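Local coordinates for protein suppressor of fused homolog (Drosophila melanogaster, PDB 6LPH) that binds a peptide of the kinase Fused through its N-terminal domain and probably sequesters a transcription factor, at residues 35-40 with 54-59; 70-75 with 127-132. All blocks are in the same frame, centred on the assembly; numbering follows the deposited sequence.

Interaction 1 (35-40 with 54-59)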
ATOM      1  N   PRO A  35       6.703   0.164 -14.891  1.00 17.19           N
ATOM      2  CA  PRO A  35       7.203  -0.081 -13.547  1.00 16.57           C
ATOM      3  C   PRO A  35       7.401  -1.576 -13.325  1.00 16.52           C
ATOM      4  O   PRO A  35       6.797  -2.407 -14.044  1.00 17.09           O
ATOM      5  CB  PRO A  35       6.058   0.417 -12.651  1.00 17.15           C
ATOM      6  CG  PRO A  35       4.813   0.234 -13.497  1.00 16.60           C
ATOM      7  CD  PRO A  35       5.277   0.571 -14.886  1.00 17.98           C
ATOM      8  N   LEU A  36       8.277  -1.904 -12.379  1.00 14.31           N
ATOM      9  CA  LEU A  36       8.328  -3.240 -11.823  1.00 15.58           C
ATOM     10  C   LEU A  36       6.983  -3.602 -11.193  1.00 14.60           C
ATOM     11  O   LEU A  36       6.347  -2.756 -10.570  1.00 13.55           O
ATOM     12  CB  LEU A  36       9.374  -3.277 -10.711  1.00 16.10           C
ATOM     13  CG  LEU A  36      10.797  -3.823 -10.843  1.00 22.11           C
ATOM     14  CD1 LEU A  36      11.212  -4.233 -12.247  1.00 18.49           C
ATOM     15  CD2 LEU A  36      11.788  -2.886 -10.175  1.00 24.26           C
ATOM     16  N   GLN A  37       6.578  -4.862 -11.342  1.00 14.51           N
ATOM     17  CA  GLN A  37       5.458  -5.404 -10.593  1.00 14.86           C
ATOM     18  C   GLN A  37       5.854  -6.665  -9.851  1.00 15.06           C
ATOM     19  O   GLN A  37       6.645  -7.455 -10.339  1.00 16.16           O
ATOM     20  CB  GLN A  37       4.293  -5.742 -11.500  1.00 15.55           C
ATOM     21  CG  GLN A  37       3.771  -4.559 -12.298  1.00 13.96           C
ATOM     22  CD  GLN A  37       2.425  -4.844 -12.923  1.00 15.69           C
ATOM     23  OE1 GLN A  37       2.276  -5.738 -13.788  1.00 15.78           O
ATOM     24  NE2 GLN A  37       1.432  -4.099 -12.492  1.00 13.59           N
ATOM     25  N   VAL A  38       5.284  -6.852  -8.672  1.00 14.14           N
ATOM     26  CA  VAL A  38       5.296  -8.165  -8.040  1.00 14.25           C
ATOM     27  C   VAL A  38       4.044  -8.866  -8.573  1.00 14.87           C
ATOM     28  O   VAL A  38       2.922  -8.382  -8.399  1.00 16.17           O
ATOM     29  CB  VAL A  38       5.315  -8.078  -6.494  1.00 15.87           C
ATOM     30  CG1 VAL A  38       5.223  -9.476  -5.871  1.00 17.66           C
ATOM     31  CG2 VAL A  38       6.606  -7.424  -6.008  1.00 16.52           C
ATOM     32  N   THR A  39       4.259 -10.003  -9.221  1.00 16.94           N
ATOM     33  CA  THR A  39       3.242 -10.719  -9.980  1.00 17.76           C
ATOM     34  C   THR A  39       2.999 -12.109  -9.350  1.00 17.44           C
ATOM     35  O   THR A  39       3.946 -12.841  -9.046  1.00 17.67           O
ATOM     36  CB  THR A  39       3.736 -10.854 -11.429  1.00 18.94           C
ATOM     37  OG1 THR A  39       3.981  -9.532 -11.956  1.00 22.24           O
ATOM     38  CG2 THR A  39       2.727 -11.560 -12.287  1.00 21.16           C
ATOM     39  N   THR A  40       1.746 -12.466  -9.117  1.00 16.46           N
ATOM     40  CA  THR A  40       1.501 -13.793  -8.575  1.00 16.73           C
ATOM     41  C   THR A  40       1.539 -14.859  -9.674  1.00 17.06           C
ATOM     42  O   THR A  40       1.188 -14.611 -10.846  1.00 18.99           O
ATOM     43  CB  THR A  40       0.245 -13.857  -7.667  1.00 20.19           C
ATOM     44  OG1 THR A  40      -0.914 -13.903  -8.465  1.00 26.08           O
ATOM     45  CG2 THR A  40       0.142 -12.598  -6.811  1.00 14.86           C
ATOM     46  N   TYR A  54      -1.361  -8.528  -9.031  1.00 11.36           N
ATOM     47  CA  TYR A  54      -0.169  -7.694  -9.304  1.00 12.10           C
ATOM     48  C   TYR A  54      -0.069  -6.600  -8.234  1.00 11.91           C
ATOM     49  O   TYR A  54      -1.090  -6.166  -7.702  1.00 12.04           O
ATOM     50  CB  TYR A  54      -0.245  -6.957 -10.682  1.00 11.36           C
ATOM     51  CG  TYR A  54      -0.709  -7.805 -11.846  1.00 13.59           C
ATOM     52  CD1 TYR A  54      -2.037  -7.725 -12.308  1.00 14.68           C
ATOM     53  CD2 TYR A  54       0.157  -8.708 -12.456  1.00 14.38           C
ATOM     54  CE1 TYR A  54      -2.486  -8.521 -13.365  1.00 17.93           C
ATOM     55  CE2 TYR A  54      -0.268  -9.518 -13.496  1.00 18.51           C
ATOM     56  CZ  TYR A  54      -1.588  -9.412 -13.945  1.00 21.67           C
ATOM     57  OH  TYR A  54      -2.012 -10.202 -14.977  1.00 27.95           O
ATOM     58  N   ILE A  55       1.160  -6.149  -7.954  1.00 10.53           N
ATOM     59  CA  ILE A  55       1.424  -4.944  -7.175  1.00  9.92           C
ATOM     60  C   ILE A  55       2.451  -4.137  -7.957  1.00 10.63           C
ATOM     61  O   ILE A  55       3.576  -4.589  -8.178  1.00 12.39           O
ATOM     62  CB  ILE A  55       1.900  -5.270  -5.744  1.00 10.58           C
ATOM     63  CG1 ILE A  55       0.742  -5.978  -5.027  1.00 12.77           C
ATOM     64  CG2 ILE A  55       2.319  -3.992  -4.978  1.00  9.48           C
ATOM     65  CD1 ILE A  55       1.177  -7.022  -4.065  1.00 18.52           C
ATOM     66  N   SER A  56       2.048  -2.966  -8.425  1.00  9.91           N
ATOM     67  CA  SER A  56       2.998  -2.076  -9.087  1.00 10.18           C
ATOM     68  C   SER A  56       3.831  -1.326  -8.058  1.00 10.09           C
ATOM     69  O   SER A  56       3.344  -0.983  -6.987  1.00 10.10           O
ATOM     70  CB  SER A  56       2.273  -1.037  -9.942  1.00 11.17           C
ATOM     71  OG  SER A  56       1.785  -1.638 -11.123  1.00 14.33           O
ATOM     72  N   MET A  57       5.067  -1.010  -8.420  1.00 10.00           N
ATOM     73  CA  MET A  57       5.961  -0.261  -7.511  1.00 11.30           C
ATOM     74  C   MET A  57       6.520   0.926  -8.267  1.00 13.41           C
ATOM     75  O   MET A  57       7.078   0.748  -9.358  1.00 16.33           O
ATOM     76  CB  MET A  57       7.098  -1.181  -7.047  1.00 12.19           C
ATOM     77  CG  MET A  57       6.586  -2.511  -6.481  1.00 13.07           C
ATOM     78  SD  MET A  57       7.930  -3.435  -5.663  1.00 17.06           S
ATOM     79  CE  MET A  57       8.762  -4.079  -7.109  1.00 18.21           C
ATOM     80  N   TYR A  58       6.345   2.137  -7.728  1.00 12.57           N
ATOM     81  CA  TYR A  58       6.862   3.328  -8.385  1.00 13.51           C
ATOM     82  C   TYR A  58       7.815   4.069  -7.459  1.00 13.28           C
ATOM     83  O   TYR A  58       7.688   3.986  -6.246  1.00 11.86           O
ATOM     84  CB  TYR A  58       5.706   4.284  -8.741  1.00 12.99           C
ATOM     85  CG  TYR A  58       4.824   3.826  -9.872  1.00 13.23           C
ATOM     86  CD1 TYR A  58       3.646   3.082  -9.626  1.00 15.17           C
ATOM     87  CD2 TYR A  58       5.156   4.130 -11.195  1.00 13.91           C
ATOM     88  CE1 TYR A  58       2.835   2.654 -10.670  1.00 14.54           C
ATOM     89  CE2 TYR A  58       4.327   3.739 -12.251  1.00 14.00           C
ATOM     90  CZ  TYR A  58       3.178   3.009 -11.990  1.00 15.68           C
ATOM     91  OH  TYR A  58       2.390   2.604 -13.047  1.00 16.55           O
ATOM     92  N   ASN A  59       8.754   4.801  -8.053  1.00 14.12           N
ATOM     93  CA  ASN A  59       9.546   5.774  -7.317  1.00 14.73           C
ATOM     94  C   ASN A  59       8.859   7.107  -7.371  1.00 14.67           C
ATOM     95  O   ASN A  59       8.454   7.549  -8.456  1.00 19.57           O
ATOM     96  CB  ASN A  59      10.940   5.949  -7.943  1.00 17.16           C
ATOM     97  CG  ASN A  59      11.807   6.918  -7.149  1.00 19.14           C
ATOM     98  OD1 ASN A  59      12.166   6.630  -6.023  1.00 27.26           O
ATOM     99  ND2 ASN A  59      12.126   8.066  -7.724  1.00 20.46           N
TER
HETATM  100  O   HOH W   1       9.438   0.261 -10.665  1.00 19.49           O
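Val38 and Ile55 form an antiparallel, hydrogen-bonded pair between strands 36-40 and 54-59, whose directions differ by 166°. Val38 N reaches Ile55 O at 2.9 Å, and Ile55 N reaches Val38 O at the same length. Gln37 with Ser56 and Thr39 with Tyr54 are non-hydrogen-bonded pairs. Met57 N donates to Leu36 O at 3.1 Å. Just beyond it, one water accepts from Leu36 N (3.0 Å) and donates to Met57 O (2.7 Å), so it bridges the two backbones.

On one face of the sheet, Gln37 NE2 donates to Ser56 OG at 2.8 Å, close to the amide plane. The Gln37 amide lies nearly parallel to the Tyr54 ring, with planes 6° apart. Gln37 OE1 and Thr39 OG1 turn to polar side chains of the bound peptide. Strand 36-40 is one of the two edge strands of the mixed sheet within this chain, and the peptide adds an antiparallel strand to its other edge. This is beta augmentation.

Thr39 CG2, anti to the backbone N, touches Tyr54 CE2 and CD2. Pro35 CB sits over one face of the Tyr58 ring in a CH-pi contact, 4.0 Å from its centroid. On the other face of the sheet, Met57 bends at chi3 (-77°). This brings its CE methyl to Leu36 CB at 3.7 Å and near Val38 CG2.

Interaction 2 (70-75 with 127-132); sequences PHWHYI and RPPTWP
Trp72 and Tyr74 project from the same side of strand 71-75 and meet three prolines of segment 127-132. The segment is a proline-rich loop that runs into helix 131-146, which packs on the mixed beta-sheet of the SUFU N-terminal domain. The Trp72 side chain crosses both Pro128 and Pro129 at about a right angle, and both lie over one face of the indole. Pro128 CA stands over the six-membered ring, 3.6 Å from its centroid. It is only 3° off the ring normal. Pro129 CD lies over the five-membered ring at 3.4 Å from the centroid, shifted toward the rim. These are CH-pi contacts that share out the indole between neighbouring prolines. Trp72 NE1 is hydrogen-bonded to Glu114, which helps fix the turn of the ring.

Tyr74 uses its face and its edge for different partners. Its CG, placed beside the backbone N, sends the phenol toward segment 127-132. Pro132 CB sits over the centre of the phenol ring, 3.7 Å from the centroid. Pro132 CG comes within 3.5 Å of Tyr74 CZ. Pro132 also touches Phe106 of strand 97-109. Pro129 O lies instead at the edge of the phenol, near the ring plane. Tyr74 OH donates to this Pro129 O at 2.6 Å. The hydroxyl approaches 29° out of the carbonyl plane, with a C=O...donor angle of 131°.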
ATOM      1  N   PRO A  70      11.126  11.720  -0.705  1.00 15.78           N
ATOM      2  CA  PRO A  70      11.241  10.645  -1.697  1.00 14.34           C
ATOM      3  C   PRO A  70      10.788   9.338  -1.086  1.00 14.97           C
ATOM      4  O   PRO A  70      11.072   9.070   0.102  1.00 17.03           O
ATOM      5  CB  PRO A  70      12.739  10.570  -2.012  1.00 16.47           C
ATOM      6  CG  PRO A  70      13.410  11.580  -1.148  1.00 19.07           C
ATOM      7  CD  PRO A  70      12.420  12.348  -0.350  1.00 16.82           C
ATOM      8  N   HIS A  71      10.079   8.533  -1.878  1.00 13.05           N
ATOM      9  CA  HIS A  71       9.524   7.302  -1.352  1.00 12.11           C
ATOM     10  C   HIS A  71       9.173   6.330  -2.447  1.00 11.70           C
ATOM     11  O   HIS A  71       9.215   6.664  -3.649  1.00 12.56           O
ATOM     12  CB  HIS A  71       8.328   7.604  -0.452  1.00 12.31           C
ATOM     13  CG  HIS A  71       7.120   8.197  -1.175  1.00 11.83           C
ATOM     14  ND1 HIS A  71       6.953   9.537  -1.362  1.00 12.22           N
ATOM     15  CD2 HIS A  71       5.978   7.591  -1.675  1.00 11.12           C
ATOM     16  CE1 HIS A  71       5.780   9.763  -1.984  1.00 10.53           C
ATOM     17  NE2 HIS A  71       5.190   8.569  -2.195  1.00 10.52           N
ATOM     18  N   TRP A  72       8.848   5.111  -2.019  1.00 10.70           N
ATOM     19  CA  TRP A  72       8.358   4.063  -2.886  1.00 10.47           C
ATOM     20  C   TRP A  72       6.850   4.004  -2.789  1.00 10.13           C
ATOM     21  O   TRP A  72       6.312   4.045  -1.681  1.00 11.48           O
ATOM     22  CB  TRP A  72       8.924   2.756  -2.391  1.00 11.62           C
ATOM     23  CG  TRP A  72      10.436   2.705  -2.327  1.00 13.38           C
ATOM     24  CD1 TRP A  72      11.245   2.565  -1.196  1.00 15.85           C
ATOM     25  CD2 TRP A  72      11.355   2.753  -3.446  1.00 15.32           C
ATOM     26  NE1 TRP A  72      12.590   2.511  -1.548  1.00 19.69           N
ATOM     27  CE2 TRP A  72      12.719   2.627  -2.879  1.00 18.83           C
ATOM     28  CE3 TRP A  72      11.211   2.881  -4.810  1.00 17.23           C
ATOM     29  CZ2 TRP A  72      13.843   2.648  -3.675  1.00 23.02           C
ATOM     30  CZ3 TRP A  72      12.376   2.904  -5.603  1.00 19.76           C
ATOM     31  CH2 TRP A  72      13.640   2.777  -5.048  1.00 22.30           C
ATOM     32  N   HIS A  73       6.145   3.909  -3.923  1.00 10.14           N
ATOM     33  CA  HIS A  73       4.650   3.929  -3.935  1.00 10.35           C
ATOM     34  C   HIS A  73       4.161   2.593  -4.497  1.00 10.27           C
ATOM     35  O   HIS A  73       4.534   2.207  -5.633  1.00 11.42           O
ATOM     36  CB  HIS A  73       4.192   5.089  -4.787  1.00  9.96           C
ATOM     37  CG  HIS A  73       2.697   5.345  -4.794  1.00 10.08           C
ATOM     38  ND1 HIS A  73       2.114   6.100  -5.759  1.00 11.27           N
ATOM     39  CD2 HIS A  73       1.671   4.956  -3.931  1.00 11.32           C
ATOM     40  CE1 HIS A  73       0.782   6.204  -5.534  1.00 11.03           C
ATOM     41  NE2 HIS A  73       0.500   5.527  -4.408  1.00 11.93           N
ATOM     42  N   TYR A  74       3.403   1.856  -3.687  1.00  9.82           N
ATOM     43  CA  TYR A  74       2.910   0.532  -4.063  1.00  9.12           C
ATOM     44  C   TYR A  74       1.419   0.595  -4.370  1.00  9.69           C
ATOM     45  O   TYR A  74       0.689   1.244  -3.628  1.00 10.51           O
ATOM     46  CB  TYR A  74       3.093  -0.421  -2.889  1.00  8.72           C
ATOM     47  CG  TYR A  74       4.569  -0.554  -2.539  1.00  9.09           C
ATOM     48  CD1 TYR A  74       5.202   0.392  -1.735  1.00  9.35           C
ATOM     49  CD2 TYR A  74       5.326  -1.586  -3.075  1.00  9.47           C
ATOM     50  CE1 TYR A  74       6.587   0.251  -1.398  1.00 11.07           C
ATOM     51  CE2 TYR A  74       6.708  -1.745  -2.732  1.00 11.60           C
ATOM     52  CZ  TYR A  74       7.317  -0.787  -1.914  1.00 11.31           C
ATOM     53  OH  TYR A  74       8.661  -0.877  -1.602  1.00 14.01           O
ATOM     54  N   ILE A  75       0.980  -0.073  -5.445  1.00  9.22           N
ATOM     55  CA  ILE A  75      -0.489  -0.094  -5.814  1.00  9.11           C
ATOM     56  C   ILE A  75      -0.925  -1.521  -6.143  1.00  9.56           C
ATOM     57  O   ILE A  75      -0.287  -2.178  -6.972  1.00  9.67           O
ATOM     58  CB  ILE A  75      -0.846   0.868  -6.967  1.00 10.08           C
ATOM     59  CG1 ILE A  75      -0.369   2.288  -6.664  1.00 10.22           C
ATOM     60  CG2 ILE A  75      -2.388   0.881  -7.209  1.00  9.97           C
ATOM     61  CD1 ILE A  75       0.946   2.627  -7.315  1.00 11.07           C
ATOM     62  N   ARG A 127      16.459  -0.882  -6.736  1.00 22.87           N
ATOM     63  CA  ARG A 127      15.214  -1.666  -6.713  1.00 23.90           C
ATOM     64  C   ARG A 127      14.366  -1.288  -5.473  1.00 21.85           C
ATOM     65  O   ARG A 127      14.906  -1.149  -4.395  1.00 23.45           O
ATOM     66  CB  ARG A 127      15.596  -3.150  -6.704  1.00 28.68           C
ATOM     67  CG  ARG A 127      14.468  -4.147  -6.951  1.00 34.68           C
ATOM     68  CD  ARG A 127      14.973  -5.217  -7.909  1.00 48.31           C
ATOM     69  NE  ARG A 127      15.619  -4.555  -9.044  1.00 46.79           N
ATOM     70  CZ  ARG A 127      16.400  -5.145  -9.933  1.00 64.72           C
ATOM     71  NH1 ARG A 127      16.664  -6.447  -9.847  1.00 87.19           N
ATOM     72  NH2 ARG A 127      16.925  -4.419 -10.912  1.00 81.48           N
ATOM     73  N   PRO A 128      13.043  -1.098  -5.619  1.00 17.77           N
ATOM     74  CA  PRO A 128      12.223  -0.858  -4.426  1.00 17.67           C
ATOM     75  C   PRO A 128      12.215  -2.105  -3.544  1.00 17.88           C
ATOM     76  O   PRO A 128      12.325  -3.216  -4.079  1.00 19.18           O
ATOM     77  CB  PRO A 128      10.801  -0.678  -4.989  1.00 18.35           C
ATOM     78  CG  PRO A 128      10.981  -0.426  -6.466  1.00 20.89           C
ATOM     79  CD  PRO A 128      12.236  -1.139  -6.853  1.00 21.90           C
ATOM     80  N   PRO A 129      12.070  -1.940  -2.215  1.00 15.20           N
ATOM     81  CA  PRO A 129      11.841  -3.112  -1.362  1.00 15.49           C
ATOM     82  C   PRO A 129      10.562  -3.819  -1.782  1.00 15.19           C
ATOM     83  O   PRO A 129       9.613  -3.165  -2.256  1.00 14.76           O
ATOM     84  CB  PRO A 129      11.666  -2.512   0.029  1.00 16.12           C
ATOM     85  CG  PRO A 129      12.190  -1.129  -0.036  1.00 16.48           C
ATOM     86  CD  PRO A 129      12.000  -0.682  -1.453  1.00 14.81           C
ATOM     87  N   THR A 130      10.541  -5.145  -1.664  1.00 14.67           N
ATOM     88  CA  THR A 130       9.384  -5.904  -2.113  1.00 13.33           C
ATOM     89  C   THR A 130       8.582  -6.410  -0.936  1.00 14.12           C
ATOM     90  O   THR A 130       7.479  -6.911  -1.102  1.00 15.13           O
ATOM     91  CB  THR A 130       9.758  -7.084  -3.047  1.00 14.43           C
ATOM     92  OG1 THR A 130      10.745  -7.909  -2.403  1.00 16.22           O
ATOM     93  CG2 THR A 130      10.318  -6.598  -4.390  1.00 14.92           C
ATOM     94  N   TRP A 131       9.106  -6.253   0.270  1.00 14.73           N
ATOM     95  CA  TRP A 131       8.344  -6.681   1.454  1.00 15.48           C
ATOM     96  C   TRP A 131       6.933  -6.093   1.558  1.00 15.08           C
ATOM     97  O   TRP A 131       6.044  -6.776   2.068  1.00 15.96           O
ATOM     98  CB  TRP A 131       9.165  -6.567   2.759  1.00 14.37           C
ATOM     99  CG  TRP A 131       9.402  -5.132   3.208  1.00 14.55           C
ATOM    100  CD1 TRP A 131      10.559  -4.377   3.062  1.00 14.09           C
ATOM    101  CD2 TRP A 131       8.436  -4.231   3.879  1.00 14.59           C
ATOM    102  NE1 TRP A 131      10.387  -3.119   3.585  1.00 14.86           N
ATOM    103  CE2 TRP A 131       9.137  -2.962   4.087  1.00 14.50           C
ATOM    104  CE3 TRP A 131       7.106  -4.348   4.301  1.00 14.70           C
ATOM    105  CZ2 TRP A 131       8.529  -1.875   4.720  1.00 14.56           C
ATOM    106  CZ3 TRP A 131       6.503  -3.246   4.935  1.00 14.40           C
ATOM    107  CH2 TRP A 131       7.187  -2.037   5.117  1.00 14.63           C
ATOM    108  N   PRO A 132       6.687  -4.850   1.063  1.00 14.07           N
ATOM    109  CA  PRO A 132       5.309  -4.335   1.169  1.00 14.26           C
ATOM    110  C   PRO A 132       4.280  -5.134   0.364  1.00 16.08           C
ATOM    111  O   PRO A 132       3.091  -5.085   0.681  1.00 16.81           O
ATOM    112  CB  PRO A 132       5.444  -2.875   0.678  1.00 12.38           C
ATOM    113  CG  PRO A 132       6.877  -2.537   1.105  1.00 13.76           C
ATOM    114  CD  PRO A 132       7.591  -3.769   0.628  1.00 13.84           C
TER

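The centres of interactions 1 and 2 lie about 9 Å apart, on the same side of the chain's centre. They come in series along the chain. Both reach one mixed sheet, in which strands 36-40, 54-60, 71-77 and 97-109 are successive antiparallel neighbours. Strands 54-60 and 71-77 join the two contacts directly: Ser56 N lies 2.9 Å from Ile75 O, a probable hydrogen bond, and Met57 SD packs on Tyr74 CE2 at 3.6 Å. Pro128 also touches Leu36 and Met57. The bound peptide extends the sheet at 36-40 and hydrogen-bonds Thr130, so both contacts help form its binding surface.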